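Alpha-/beta-galactoside alpha-2,3-sialyltransferase (Photobacterium phosphoreum, PDB 2ZWI) probably transfers sialic acid from a CMP-linked donor to alpha- or beta-galactosides, forming alpha-2,3 linkages. Local coordinates at residues E6-R11 with I17-Q22; Q22-N27 with K211-N216. All blocks are in the same frame, centred on the assembly; numbering follows the deposited sequence.

Strand 3-10 leads through a short turn into helix 14-26. Contact 1 closes this small loop and lays the helix against the strand, within the first beta-alpha-beta unit of the seven-stranded parallel sheet. Contact 2 opens on the last turn of the same helix, where the two segments share Gln22. It closes a far longer loop, to helix 208-218, which lies in the chain between the two parallel sheets of this GT-B enzyme. The loops run in series and do not cross. The contacts also touch directly: Tyr8 CZ lies 3.5 Å from Ile23 CG1, and Thr21 OG1 lies 3.4 Å from Phe214 CE1. Helix 14-26 thus packs against the sheet and against helix 208-218.

Contact 1 of 2, residues E6-R11 with I17-Q22; sequences EVYVDR and IQQMTQ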
ATOM      1  N   GLU A   6      18.017  11.296  -2.086  1.00 16.10           N
ATOM      2  CA  GLU A   6      16.692  10.681  -2.053  1.00 15.05           C
ATOM      3  C   GLU A   6      16.560   9.781  -0.826  1.00 14.38           C
ATOM      4  O   GLU A   6      17.380   8.890  -0.608  1.00 13.71           O
ATOM      5  CB  GLU A   6      16.450   9.878  -3.335  1.00 15.08           C
ATOM      6  CG  GLU A   6      16.513  10.705  -4.612  1.00 14.12           C
ATOM      7  CD  GLU A   6      16.511   9.856  -5.890  1.00 15.67           C
ATOM      8  OE1 GLU A   6      16.092   8.670  -5.858  1.00 15.00           O
ATOM      9  OE2 GLU A   6      16.931  10.387  -6.937  1.00 15.06           O
ATOM     10  N   VAL A   7      15.529  10.027  -0.021  1.00 13.76           N
ATOM     11  CA  VAL A   7      15.295   9.275   1.215  1.00 13.18           C
ATOM     12  C   VAL A   7      14.075   8.385   0.995  1.00 12.84           C
ATOM     13  O   VAL A   7      13.051   8.850   0.492  1.00 12.33           O
ATOM     14  CB  VAL A   7      15.039  10.223   2.425  1.00 13.58           C
ATOM     15  CG1 VAL A   7      14.565   9.451   3.650  1.00 13.46           C
ATOM     16  CG2 VAL A   7      16.296  11.018   2.762  1.00 13.18           C
ATOM     17  N   TYR A   8      14.190   7.119   1.384  1.00 12.69           N
ATOM     18  CA  TYR A   8      13.118   6.139   1.217  1.00 12.11           C
ATOM     19  C   TYR A   8      12.826   5.459   2.551  1.00 12.19           C
ATOM     20  O   TYR A   8      13.694   4.772   3.098  1.00 12.03           O
ATOM     21  CB  TYR A   8      13.519   5.099   0.154  1.00 12.02           C
ATOM     22  CG  TYR A   8      13.636   5.688  -1.247  1.00 11.97           C
ATOM     23  CD1 TYR A   8      12.517   5.808  -2.062  1.00 11.96           C
ATOM     24  CD2 TYR A   8      14.857   6.132  -1.739  1.00 11.87           C
ATOM     25  CE1 TYR A   8      12.603   6.355  -3.333  1.00 12.22           C
ATOM     26  CE2 TYR A   8      14.960   6.687  -3.019  1.00 11.91           C
ATOM     27  CZ  TYR A   8      13.829   6.799  -3.804  1.00 12.74           C
ATOM     28  OH  TYR A   8      13.906   7.336  -5.073  1.00 12.96           O
ATOM     29  N   VAL A   9      11.614   5.651   3.068  1.00 11.85           N
ATOM     30  CA  VAL A   9      11.196   5.040   4.330  1.00 11.73           C
ATOM     31  C   VAL A   9       9.796   4.421   4.230  1.00 11.89           C
ATOM     32  O   VAL A   9       8.938   4.917   3.480  1.00 11.98           O
ATOM     33  CB  VAL A   9      11.260   6.033   5.529  1.00 11.77           C
ATOM     34  CG1 VAL A   9      12.718   6.375   5.899  1.00 11.02           C
ATOM     35  CG2 VAL A   9      10.464   7.317   5.238  1.00 11.82           C
ATOM     36  N   ASP A  10       9.599   3.321   4.958  1.00 11.58           N
ATOM     37  CA  ASP A  10       8.310   2.615   5.056  1.00 12.14           C
ATOM     38  C   ASP A  10       8.336   1.576   6.170  1.00 12.74           C
ATOM     39  O   ASP A  10       9.351   0.928   6.413  1.00 13.19           O
ATOM     40  CB  ASP A  10       7.933   1.912   3.745  1.00 11.34           C
ATOM     41  CG  ASP A  10       6.532   1.284   3.782  1.00 10.22           C
ATOM     42  OD1 ASP A  10       5.631   1.802   4.475  1.00  8.60           O
ATOM     43  OD2 ASP A  10       6.324   0.257   3.104  1.00 10.64           O
ATOM     44  N   ARG A  11       7.186   1.413   6.813  1.00 13.82           N
ATOM     45  CA  ARG A  11       6.974   0.409   7.855  1.00 14.49           C
ATOM     46  C   ARG A  11       6.207  -0.797   7.343  1.00 14.55           C
ATOM     47  O   ARG A  11       6.245  -1.868   7.954  1.00 14.94           O
ATOM     48  CB  ARG A  11       6.156   1.022   8.993  1.00 14.51           C
ATOM     49  CG  ARG A  11       6.745   2.255   9.583  1.00 14.84           C
ATOM     50  CD  ARG A  11       6.140   2.486  10.943  1.00 14.98           C
ATOM     51  NE  ARG A  11       6.565   3.771  11.474  1.00 15.60           N
ATOM     52  CZ  ARG A  11       6.293   4.203  12.701  1.00 17.56           C
ATOM     53  NH1 ARG A  11       6.722   5.398  13.089  1.00 16.33           N
ATOM     54  NH2 ARG A  11       5.586   3.445  13.532  1.00 16.21           N
ATOM     55  N   ILE A  17       7.207  -1.437  -2.026  1.00 10.80           N
ATOM     56  CA  ILE A  17       7.152  -2.052  -3.358  1.00 11.34           C
ATOM     57  C   ILE A  17       7.040  -0.985  -4.459  1.00 10.96           C
ATOM     58  O   ILE A  17       7.726  -1.061  -5.484  1.00 10.45           O
ATOM     59  CB  ILE A  17       5.983  -3.094  -3.460  1.00 11.83           C
ATOM     60  CG1 ILE A  17       6.154  -4.242  -2.442  1.00 13.09           C
ATOM     61  CG2 ILE A  17       5.806  -3.609  -4.887  1.00 12.39           C
ATOM     62  CD1 ILE A  17       7.338  -5.171  -2.679  1.00 15.14           C
ATOM     63  N   GLN A  18       6.176   0.006  -4.237  1.00 11.07           N
ATOM     64  CA  GLN A  18       6.060   1.163  -5.131  1.00 11.00           C
ATOM     65  C   GLN A  18       7.347   2.009  -5.161  1.00 10.84           C
ATOM     66  O   GLN A  18       7.774   2.483  -6.219  1.00 10.14           O
ATOM     67  CB  GLN A  18       4.844   2.013  -4.760  1.00 11.31           C
ATOM     68  CG  GLN A  18       3.504   1.426  -5.246  1.00 12.07           C
ATOM     69  CD  GLN A  18       3.257   1.672  -6.728  1.00 11.87           C
ATOM     70  OE1 GLN A  18       2.517   0.938  -7.381  1.00 13.50           O
ATOM     71  NE2 GLN A  18       3.864   2.716  -7.259  1.00 11.76           N
ATOM     72  N   GLN A  19       7.980   2.185  -4.007  1.00 10.76           N
ATOM     73  CA  GLN A  19       9.241   2.925  -3.966  1.00 10.71           C
ATOM     74  C   GLN A  19      10.348   2.194  -4.718  1.00 10.82           C
ATOM     75  O   GLN A  19      11.053   2.812  -5.513  1.00 10.59           O
ATOM     76  CB  GLN A  19       9.664   3.248  -2.532  1.00 10.75           C
ATOM     77  CG  GLN A  19       8.828   4.329  -1.842  1.00 10.06           C
ATOM     78  CD  GLN A  19       9.136   4.411  -0.357  1.00 10.39           C
ATOM     79  OE1 GLN A  19      10.194   3.970   0.087  1.00 11.89           O
ATOM     80  NE2 GLN A  19       8.219   4.977   0.416  1.00 10.60           N
ATOM     81  N   MET A  20      10.483   0.884  -4.494  1.00 11.12           N
ATOM     82  CA  MET A  20      11.456   0.067  -5.248  1.00 11.32           C
ATOM     83  C   MET A  20      11.240   0.246  -6.750  1.00 11.09           C
ATOM     84  O   MET A  20      12.172   0.481  -7.511  1.00 11.25           O
ATOM     85  CB  MET A  20      11.321  -1.421  -4.891  1.00 11.15           C
ATOM     86  CG  MET A  20      11.760  -1.810  -3.488  1.00 11.00           C
ATOM     87  SD  MET A  20      11.229  -3.486  -3.080  1.00 11.86           S
ATOM     88  CE  MET A  20      12.101  -3.752  -1.544  1.00  9.29           C
ATOM     89  N   THR A  21       9.986   0.157  -7.169  1.00 11.36           N
ATOM     90  CA  THR A  21       9.647   0.247  -8.584  1.00 11.04           C
ATOM     91  C   THR A  21      10.002   1.613  -9.206  1.00 11.15           C
ATOM     92  O   THR A  21      10.500   1.667 -10.322  1.00 10.83           O
ATOM     93  CB  THR A  21       8.168  -0.119  -8.809  1.00 10.84           C
ATOM     94  OG1 THR A  21       7.901  -1.393  -8.200  1.00 12.19           O
ATOM     95  CG2 THR A  21       7.859  -0.215 -10.278  1.00 10.80           C
ATOM     96  N   GLN A  22       9.752   2.704  -8.478  1.00 11.25           N
ATOM     97  CA  GLN A  22      10.130   4.050  -8.937  1.00 12.32           C
ATOM     98  C   GLN A  22      11.646   4.232  -9.063  1.00 11.48           C
ATOM     99  O   GLN A  22      12.131   4.830 -10.036  1.00 11.83           O
ATOM    100  CB  GLN A  22       9.549   5.119  -7.999  1.00 12.75           C
ATOM    101  CG  GLN A  22       8.022   5.062  -7.839  1.00 16.72           C
ATOM    102  CD  GLN A  22       7.272   5.750  -8.969  1.00 20.34           C
ATOM    103  OE1 GLN A  22       7.329   5.330 -10.125  1.00 20.33           O
ATOM    104  NE2 GLN A  22       6.546   6.813  -8.628  1.00 23.26           N
TER
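Gln19 NE2 donates to the backbone Val9 O at 3.1 Å, with a nearly straight N-H...O angle of 170°. The acceptor lies in the plane of the Gln19 amide, but the nitrogen stands above the carbonyl plane of Val9. The side chain reaches the strand because it is extended beyond CG (chi2 169°). On the way it passes Tyr8, the two side chains running in opposite directions. Gln19 CB lies 3.9 Å from Tyr8 CD1, and Gln19 CG meets the ring at its edge. Gln19 OE1 sits 3.5 Å from Tyr8 CB and takes a hydrogen bond from Trp36 NE1. Both ends of this buried amide therefore have partners, which should fix its rotation. At the far end of the ring, Tyr8 OH donates to Glu6 OE1 at 2.7 Å, on the anti side of the carboxylate. In the helix, Ile17 O accepts from both Thr21 N and Thr21 OG1, which arrive from opposite faces of its plane. The contact joins the first strand and helix of a beta-alpha-beta unit. Strands 31-36 and 74-82 flank strand 3-10 in the parallel sheet, while Met20 and Thr21 of helix 14-26 pack on helix 208-218.

Contact 2 of 2, residues Q22-N27 with K211-N216; sequences QIINEN and KNKFYN
The last turn of helix 14-26 comes alongside helix 208-218, with Ile24 CA and Lys213 CA 7.1 Å apart. The first helix ends here: Asn27 N still bonds back to Ile23 O, but Asn27 itself turns to positive phi (48°). Ile24 makes the central apolar contact. Ile24 CD1 reaches the backbone of the facing helix, 3.6 Å from Phe214 CA, and also touches Phe214 CB. The same methyl lies at the edge of the Phe214 ring, near its plane. Behind it, Ile24 CG1 rests on the aliphatic part of Lys213, 3.9 Å from Lys213 CD. The Ile24 and Lys213 chains pass side by side, pointing opposite ways. The Lys213 chain then bends at chi3 (-67°), which helps carry its ammonium toward the end of the first helix. There a single water accepts from both Lys213 NZ and Asn27 ND2, at 3.0 Å each, and bridges the two groups near the surface. Gln210 NE2 ties the helices directly by bonding to Ile24 O. This is helix-to-helix packing beside the N-terminal sheet of the GT-B fold. The Phe214 side chain lies about 7 Å from that of Glu306, which binds CMP. Helix 44-50 touches both partners, through Ile23 and Lys213, and Ile23 also reaches strand 31-36.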
ATOM      1  N   GLN A  22       9.752   2.704  -8.478  1.00 11.25           N
ATOM      2  CA  GLN A  22      10.130   4.050  -8.937  1.00 12.32           C
ATOM      3  C   GLN A  22      11.646   4.232  -9.063  1.00 11.48           C
ATOM      4  O   GLN A  22      12.131   4.830 -10.036  1.00 11.83           O
ATOM      5  CB  GLN A  22       9.549   5.119  -7.999  1.00 12.75           C
ATOM      6  CG  GLN A  22       8.022   5.062  -7.839  1.00 16.72           C
ATOM      7  CD  GLN A  22       7.272   5.750  -8.969  1.00 20.34           C
ATOM      8  OE1 GLN A  22       7.329   5.330 -10.125  1.00 20.33           O
ATOM      9  NE2 GLN A  22       6.546   6.813  -8.628  1.00 23.26           N
ATOM     10  N   ILE A  23      12.392   3.728  -8.079  1.00 11.13           N
ATOM     11  CA  ILE A  23      13.859   3.772  -8.110  1.00 11.42           C
ATOM     12  C   ILE A  23      14.335   3.102  -9.398  1.00 11.66           C
ATOM     13  O   ILE A  23      15.122   3.681 -10.143  1.00 12.11           O
ATOM     14  CB  ILE A  23      14.505   3.058  -6.887  1.00 11.30           C
ATOM     15  CG1 ILE A  23      14.366   3.915  -5.619  1.00 11.14           C
ATOM     16  CG2 ILE A  23      15.986   2.700  -7.178  1.00 10.82           C
ATOM     17  CD1 ILE A  23      14.627   3.142  -4.291  1.00 11.64           C
ATOM     18  N   ILE A  24      13.806   1.908  -9.663  1.00 11.50           N
ATOM     19  CA  ILE A  24      14.172   1.122 -10.849  1.00 12.31           C
ATOM     20  C   ILE A  24      13.764   1.848 -12.137  1.00 13.07           C
ATOM     21  O   ILE A  24      14.547   1.914 -13.088  1.00 13.55           O
ATOM     22  CB  ILE A  24      13.562  -0.302 -10.785  1.00 12.09           C
ATOM     23  CG1 ILE A  24      14.130  -1.089  -9.595  1.00 11.32           C
ATOM     24  CG2 ILE A  24      13.775  -1.066 -12.086  1.00 11.31           C
ATOM     25  CD1 ILE A  24      13.193  -2.237  -9.140  1.00 12.49           C
ATOM     26  N   ASN A  25      12.559   2.414 -12.151  1.00 13.48           N
ATOM     27  CA  ASN A  25      12.053   3.091 -13.337  1.00 15.15           C
ATOM     28  C   ASN A  25      12.876   4.330 -13.659  1.00 15.80           C
ATOM     29  O   ASN A  25      13.234   4.565 -14.816  1.00 16.17           O
ATOM     30  CB  ASN A  25      10.584   3.488 -13.165  1.00 15.18           C
ATOM     31  CG  ASN A  25       9.975   4.031 -14.446  1.00 15.27           C
ATOM     32  OD1 ASN A  25       9.972   3.356 -15.476  1.00 16.60           O
ATOM     33  ND2 ASN A  25       9.453   5.247 -14.384  1.00 13.47           N
ATOM     34  N   GLU A  26      13.186   5.107 -12.624  1.00 16.44           N
ATOM     35  CA  GLU A  26      13.915   6.363 -12.796  1.00 17.48           C
ATOM     36  C   GLU A  26      15.400   6.191 -13.071  1.00 17.65           C
ATOM     37  O   GLU A  26      15.982   7.015 -13.764  1.00 17.93           O
ATOM     38  CB  GLU A  26      13.713   7.267 -11.589  1.00 17.37           C
ATOM     39  CG  GLU A  26      12.367   7.945 -11.595  1.00 19.71           C
ATOM     40  CD  GLU A  26      11.965   8.452 -10.230  1.00 22.87           C
ATOM     41  OE1 GLU A  26      10.749   8.474  -9.954  1.00 26.48           O
ATOM     42  OE2 GLU A  26      12.849   8.824  -9.432  1.00 23.71           O
ATOM     43  N   ASN A  27      16.012   5.145 -12.511  1.00 17.85           N
ATOM     44  CA  ASN A  27      17.443   4.870 -12.712  1.00 18.93           C
ATOM     45  C   ASN A  27      18.302   6.136 -12.493  1.00 19.07           C
ATOM     46  O   ASN A  27      19.147   6.493 -13.316  1.00 19.20           O
ATOM     47  CB  ASN A  27      17.668   4.249 -14.106  1.00 19.18           C
ATOM     48  CG  ASN A  27      19.046   3.598 -14.265  1.00 20.80           C
ATOM     49  OD1 ASN A  27      19.648   3.674 -15.342  1.00 24.14           O
ATOM     50  ND2 ASN A  27      19.543   2.954 -13.209  1.00 20.14           N
ATOM     51  N   LYS A 211      13.689  -5.530 -14.612  1.00 16.47           N
ATOM     52  CA  LYS A 211      12.861  -6.611 -14.071  1.00 16.32           C
ATOM     53  C   LYS A 211      13.630  -7.423 -13.032  1.00 16.45           C
ATOM     54  O   LYS A 211      13.116  -7.695 -11.937  1.00 15.65           O
ATOM     55  CB  LYS A 211      12.343  -7.505 -15.198  1.00 16.50           C
ATOM     56  CG  LYS A 211      11.281  -6.837 -16.061  1.00 16.17           C
ATOM     57  CD  LYS A 211      10.725  -7.798 -17.085  1.00 17.19           C
ATOM     58  CE  LYS A 211       9.873  -7.074 -18.111  1.00 16.04           C
ATOM     59  NZ  LYS A 211       9.350  -8.043 -19.117  1.00 16.58           N
ATOM     60  N   ASN A 212      14.869  -7.778 -13.376  1.00 16.40           N
ATOM     61  CA  ASN A 212      15.764  -8.512 -12.474  1.00 17.05           C
ATOM     62  C   ASN A 212      16.068  -7.766 -11.185  1.00 16.79           C
ATOM     63  O   ASN A 212      16.082  -8.368 -10.105  1.00 17.05           O
ATOM     64  CB  ASN A 212      17.070  -8.900 -13.187  1.00 17.67           C
ATOM     65  CG  ASN A 212      16.855  -9.945 -14.263  1.00 20.15           C
ATOM     66  OD1 ASN A 212      15.926 -10.757 -14.186  1.00 22.74           O
ATOM     67  ND2 ASN A 212      17.720  -9.936 -15.278  1.00 23.15           N
ATOM     68  N   LYS A 213      16.288  -6.456 -11.296  1.00 16.22           N
ATOM     69  CA  LYS A 213      16.461  -5.611 -10.119  1.00 16.06           C
ATOM     70  C   LYS A 213      15.245  -5.658  -9.188  1.00 15.32           C
ATOM     71  O   LYS A 213      15.401  -5.648  -7.964  1.00 15.43           O
ATOM     72  CB  LYS A 213      16.766  -4.167 -10.524  1.00 15.91           C
ATOM     73  CG  LYS A 213      17.382  -3.334  -9.406  1.00 16.68           C
ATOM     74  CD  LYS A 213      17.916  -1.976  -9.908  1.00 16.84           C
ATOM     75  CE  LYS A 213      19.104  -2.166 -10.836  1.00 18.31           C
ATOM     76  NZ  LYS A 213      19.911  -0.918 -10.965  1.00 21.53           N
ATOM     77  N   PHE A 214      14.045  -5.712  -9.767  1.00 14.69           N
ATOM     78  CA  PHE A 214      12.836  -5.843  -8.963  1.00 14.44           C
ATOM     79  C   PHE A 214      12.807  -7.177  -8.212  1.00 14.50           C
ATOM     80  O   PHE A 214      12.484  -7.214  -7.015  1.00 14.56           O
ATOM     81  CB  PHE A 214      11.550  -5.640  -9.782  1.00 14.27           C
ATOM     82  CG  PHE A 214      10.296  -5.701  -8.935  1.00 14.36           C
ATOM     83  CD1 PHE A 214       9.816  -4.560  -8.299  1.00 14.42           C
ATOM     84  CD2 PHE A 214       9.629  -6.908  -8.737  1.00 13.94           C
ATOM     85  CE1 PHE A 214       8.690  -4.596  -7.494  1.00 14.39           C
ATOM     86  CE2 PHE A 214       8.475  -6.962  -7.921  1.00 14.70           C
ATOM     87  CZ  PHE A 214       8.006  -5.799  -7.304  1.00 14.41           C
ATOM     88  N   TYR A 215      13.151  -8.257  -8.907  1.00 14.53           N
ATOM     89  CA  TYR A 215      13.251  -9.579  -8.274  1.00 14.80           C
ATOM     90  C   TYR A 215      14.284  -9.588  -7.167  1.00 14.93           C
ATOM     91  O   TYR A 215      14.047 -10.172  -6.110  1.00 14.84           O
ATOM     92  CB  TYR A 215      13.592 -10.675  -9.283  1.00 14.74           C
ATOM     93  CG  TYR A 215      12.709 -10.712 -10.506  1.00 15.03           C
ATOM     94  CD1 TYR A 215      11.370 -10.336 -10.443  1.00 13.29           C
ATOM     95  CD2 TYR A 215      13.214 -11.148 -11.727  1.00 14.71           C
ATOM     96  CE1 TYR A 215      10.567 -10.367 -11.573  1.00 15.78           C
ATOM     97  CE2 TYR A 215      12.419 -11.195 -12.855  1.00 15.27           C
ATOM     98  CZ  TYR A 215      11.103 -10.806 -12.776  1.00 14.94           C
ATOM     99  OH  TYR A 215      10.320 -10.853 -13.904  1.00 15.28           O
ATOM    100  N   ASN A 216      15.431  -8.946  -7.412  1.00 15.76           N
ATOM    101  CA  ASN A 216      16.501  -8.883  -6.408  1.00 16.31           C
ATOM    102  C   ASN A 216      16.128  -8.095  -5.145  1.00 16.20           C
ATOM    103  O   ASN A 216      16.407  -8.538  -4.034  1.00 16.75           O
ATOM    104  CB  ASN A 216      17.799  -8.358  -7.020  1.00 16.55           C
ATOM    105  CG  ASN A 216      18.463  -9.369  -7.940  1.00 18.11           C
ATOM    106  OD1 ASN A 216      18.250 -10.574  -7.816  1.00 19.38           O
ATOM    107  ND2 ASN A 216      19.269  -8.877  -8.879  1.00 19.08           N
TER
HETATM  108  O   HOH W   1      18.425   1.708 -10.695  1.00 19.84           O